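Malate dehydrogenase (PDB 2D4A) catalyses the reversible oxidation of malate to oxaloacetate with either NAD or NADP as coenzyme, and can also oxidize tartrate. Local coordinates at residues 88-97 / 116-126. Sequence-based numbering, arbitrary orientation.
Sequences LLEANANTMA and TNPVDAMTYVM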
loop_
_atom_site.group_PDB
_atom_site.type_symbol
_atom_site.label_atom_id
_atom_site.label_comp_id
_atom_site.label_asym_id
_atom_site.label_seq_id
_atom_site.Cartn_x
_atom_site.Cartn_y
_atom_site.Cartn_z
ATOM N N LEU B 88 -27.877 -21.698 -16.288
ATOM C CA LEU B 88 -26.556 -21.151 -15.989
ATOM C C LEU B 88 -25.673 -22.367 -15.654
ATOM O O LEU B 88 -24.686 -22.651 -16.336
ATOM C CB LEU B 88 -26.656 -20.223 -14.777
ATOM C CG LEU B 88 -25.392 -19.485 -14.359
ATOM C CD1 LEU B 88 -25.291 -18.194 -15.159
ATOM C CD2 LEU B 88 -25.441 -19.178 -12.873
ATOM N N LEU B 89 -26.084 -23.081 -14.610
ATOM C CA LEU B 89 -25.441 -24.289 -14.115
ATOM C C LEU B 89 -24.785 -25.191 -15.165
ATOM O O LEU B 89 -23.578 -25.434 -15.134
ATOM C CB LEU B 89 -26.481 -25.096 -13.338
ATOM C CG LEU B 89 -26.098 -26.387 -12.608
ATOM C CD1 LEU B 89 -25.100 -26.086 -11.504
ATOM C CD2 LEU B 89 -27.367 -27.021 -12.019
ATOM N N GLU B 90 -25.552 -25.588 -16.189
ATOM C CA GLU B 90 -25.151 -26.563 -17.194
ATOM C C GLU B 90 -24.141 -25.887 -18.113
ATOM O O GLU B 90 -23.156 -26.493 -18.526
ATOM C CB GLU B 90 -26.378 -27.021 -17.985
ATOM C CG GLU B 90 -26.118 -28.161 -18.953
ATOM C CD GLU B 90 -27.398 -28.842 -19.390
ATOM O OE1 GLU B 90 -28.134 -29.319 -18.498
ATOM O OE2 GLU B 90 -27.665 -28.901 -20.613
ATOM N N ALA B 91 -24.397 -24.617 -18.414
ATOM C CA ALA B 91 -23.516 -23.827 -19.259
ATOM C C ALA B 91 -22.126 -23.724 -18.609
ATOM O O ALA B 91 -21.131 -24.144 -19.200
ATOM C CB ALA B 91 -24.110 -22.432 -19.472
ATOM N N ASN B 92 -22.070 -23.184 -17.390
ATOM C CA ASN B 92 -20.811 -23.017 -16.662
ATOM C C ASN B 92 -20.122 -24.348 -16.325
ATOM O O ASN B 92 -18.881 -24.417 -16.241
ATOM C CB ASN B 92 -21.040 -22.174 -15.396
ATOM C CG ASN B 92 -21.326 -20.701 -15.718
ATOM O OD1 ASN B 92 -20.807 -20.158 -16.696
ATOM N ND2 ASN B 92 -22.133 -20.054 -14.892
ATOM N N ALA B 93 -20.924 -25.401 -16.148
ATOM C CA ALA B 93 -20.397 -26.735 -15.869
ATOM C C ALA B 93 -19.578 -27.169 -17.079
ATOM O O ALA B 93 -18.496 -27.733 -16.937
ATOM C CB ALA B 93 -21.536 -27.714 -15.627
ATOM N N ASN B 94 -20.089 -26.896 -18.276
ATOM C CA ASN B 94 -19.366 -27.267 -19.480
ATOM C C ASN B 94 -18.075 -26.492 -19.570
ATOM O O ASN B 94 -17.039 -27.034 -19.943
ATOM C CB ASN B 94 -20.218 -27.008 -20.715
ATOM C CG ASN B 94 -21.340 -28.010 -20.850
ATOM O OD1 ASN B 94 -21.101 -29.188 -21.132
ATOM N ND2 ASN B 94 -22.574 -27.557 -20.633
ATOM N N THR B 95 -18.134 -25.218 -19.221
ATOM C CA THR B 95 -16.943 -24.391 -19.258
ATOM C C THR B 95 -15.882 -24.951 -18.319
ATOM O O THR B 95 -14.732 -25.140 -18.714
ATOM C CB THR B 95 -17.273 -22.965 -18.846
ATOM O OG1 THR B 95 -18.173 -22.401 -19.805
ATOM C CG2 THR B 95 -16.010 -22.131 -18.777
ATOM N N MET B 96 -16.275 -25.213 -17.076
ATOM C CA MET B 96 -15.354 -25.753 -16.088
ATOM C C MET B 96 -14.666 -27.021 -16.618
ATOM O O MET B 96 -13.447 -27.112 -16.607
ATOM C CB MET B 96 -16.101 -26.036 -14.774
ATOM C CG MET B 96 -16.732 -24.792 -14.107
ATOM S SD MET B 96 -15.547 -23.493 -13.651
ATOM C CE MET B 96 -15.524 -22.512 -15.142
ATOM N N ALA B 97 -15.454 -27.984 -17.087
ATOM C CA ALA B 97 -14.917 -29.230 -17.626
ATOM C C ALA B 97 -13.869 -28.935 -18.681
ATOM O O ALA B 97 -12.731 -29.405 -18.619
ATOM C CB ALA B 97 -16.026 -30.061 -18.243
ATOM N N THR B 116 -16.708 -18.728 -10.569
ATOM C CA THR B 116 -17.885 -19.087 -11.342
ATOM C C THR B 116 -19.019 -19.659 -10.495
ATOM O O THR B 116 -18.789 -20.498 -9.619
ATOM C CB THR B 116 -17.536 -20.103 -12.450
ATOM O OG1 THR B 116 -16.302 -19.729 -13.074
ATOM C CG2 THR B 116 -18.632 -20.133 -13.509
ATOM N N ASN B 117 -20.244 -19.209 -10.774
ATOM C CA ASN B 117 -21.441 -19.651 -10.045
ATOM C C ASN B 117 -22.340 -20.575 -10.866
ATOM O O ASN B 117 -22.433 -20.439 -12.083
ATOM C CB ASN B 117 -22.246 -18.440 -9.578
ATOM C CG ASN B 117 -21.691 -17.826 -8.319
ATOM O OD1 ASN B 117 -21.513 -18.510 -7.318
ATOM N ND2 ASN B 117 -21.425 -16.532 -8.355
ATOM N N PRO B 118 -23.023 -21.530 -10.209
ATOM C CA PRO B 118 -22.987 -21.813 -8.767
ATOM C C PRO B 118 -21.640 -22.382 -8.299
ATOM O O PRO B 118 -21.308 -23.526 -8.609
ATOM C CB PRO B 118 -24.129 -22.826 -8.588
ATOM C CG PRO B 118 -25.067 -22.478 -9.680
ATOM C CD PRO B 118 -24.134 -22.253 -10.847
ATOM N N VAL B 119 -20.885 -21.599 -7.535
ATOM C CA VAL B 119 -19.561 -22.012 -7.060
ATOM C C VAL B 119 -19.442 -23.442 -6.533
ATOM O O VAL B 119 -18.549 -24.192 -6.930
ATOM C CB VAL B 119 -19.028 -21.070 -5.950
ATOM C CG1 VAL B 119 -17.525 -21.249 -5.796
ATOM C CG2 VAL B 119 -19.330 -19.636 -6.291
ATOM N N ASP B 120 -20.337 -23.814 -5.630
ATOM C CA ASP B 120 -20.323 -25.149 -5.041
ATOM C C ASP B 120 -20.363 -26.242 -6.100
ATOM O O ASP B 120 -19.529 -27.152 -6.096
ATOM C CB ASP B 120 -21.494 -25.268 -4.074
ATOM C CG ASP B 120 -21.457 -24.190 -3.013
ATOM O OD1 ASP B 120 -22.365 -23.331 -2.993
ATOM O OD2 ASP B 120 -20.498 -24.204 -2.212
ATOM N N ALA B 121 -21.327 -26.153 -7.006
ATOM C CA ALA B 121 -21.435 -27.137 -8.068
ATOM C C ALA B 121 -20.207 -27.061 -8.982
ATOM O O ALA B 121 -19.655 -28.089 -9.365
ATOM C CB ALA B 121 -22.703 -26.901 -8.868
ATOM N N MET B 122 -19.779 -25.843 -9.313
ATOM C CA MET B 122 -18.629 -25.644 -10.188
ATOM C C MET B 122 -17.365 -26.198 -9.552
ATOM O O MET B 122 -16.535 -26.807 -10.224
ATOM C CB MET B 122 -18.435 -24.159 -10.497
ATOM C CG MET B 122 -19.564 -23.518 -11.302
ATOM S SD MET B 122 -19.941 -24.385 -12.865
ATOM C CE MET B 122 -21.467 -25.268 -12.409
ATOM N N THR B 123 -17.211 -25.978 -8.252
ATOM C CA THR B 123 -16.049 -26.486 -7.541
ATOM C C THR B 123 -16.054 -28.009 -7.630
ATOM O O THR B 123 -15.011 -28.630 -7.800
ATOM C CB THR B 123 -16.085 -26.063 -6.070
ATOM O OG1 THR B 123 -16.082 -24.632 -5.990
ATOM C CG2 THR B 123 -14.880 -26.614 -5.323
ATOM N N TYR B 124 -17.242 -28.598 -7.525
ATOM C CA TYR B 124 -17.401 -30.045 -7.596
ATOM C C TYR B 124 -16.916 -30.579 -8.946
ATOM O O TYR B 124 -16.050 -31.449 -9.003
ATOM C CB TYR B 124 -18.872 -30.411 -7.368
ATOM C CG TYR B 124 -19.150 -31.892 -7.221
ATOM C CD1 TYR B 124 -19.214 -32.727 -8.336
ATOM C CD2 TYR B 124 -19.359 -32.458 -5.956
ATOM C CE1 TYR B 124 -19.482 -34.086 -8.200
ATOM C CE2 TYR B 124 -19.627 -33.818 -5.806
ATOM C CZ TYR B 124 -19.685 -34.623 -6.936
ATOM O OH TYR B 124 -19.935 -35.968 -6.805
ATOM N N VAL B 125 -17.464 -30.050 -10.031
ATOM C CA VAL B 125 -17.078 -30.484 -11.370
ATOM C C VAL B 125 -15.575 -30.321 -11.619
ATOM O O VAL B 125 -14.922 -31.221 -12.153
ATOM C CB VAL B 125 -17.867 -29.699 -12.445
ATOM C CG1 VAL B 125 -17.257 -29.914 -13.815
ATOM C CG2 VAL B 125 -19.323 -30.148 -12.441
ATOM N N MET B 126 -15.033 -29.168 -11.240
ATOM C CA MET B 126 -13.608 -28.884 -11.417
ATOM C C MET B 126 -12.724 -29.864 -10.618
ATOM O O MET B 126 -11.666 -30.288 -11.087
ATOM C CB MET B 126 -13.318 -27.437 -10.993
ATOM C CG MET B 126 -11.863 -27.011 -11.137
ATOM S SD MET B 126 -11.305 -26.999 -12.839
ATOM C CE MET B 126 -11.930 -25.410 -13.352
#
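A93 and M96 face M122 and M126 across two helices, 88-97 and 119-126, which run in roughly the same direction, 32° apart, with axes approaching to 9.0 Å; L89 meets P118 at the N-cap just ahead of the second. M122 is the knob in this example of knobs-into-holes packing: its bent side chain enters the hole formed by L89, N92, A93 and M96. M122 SD lies 3.5 Å from M96 CG, the two side chains meeting nearly at right angles, while M122 CE reaches L89 CD1 at 3.8 Å. M96 turns its end toward T116, M96 CE lying 3.6 Å from T116 OG1. With CG anti to its carbonyl carbon, N92 directs ND2 at N117 O (2.9 Å), nearly in line with the C=O bond, but the bond is bent at the hydrogen (137°) and the oxygen is tilted from the amide plane. N92 OD1 accepts from I77 N. An alanine here would lack the amide, and the I77 loop and the N117 carbonyl would probably lose their shared tie to the helix. This is the Rossmann-fold NAD(P)-binding domain of the LDH/MDH superfamily, where N92, T116 and N117 probably contribute to the NADP site, N117 also to the substrate site.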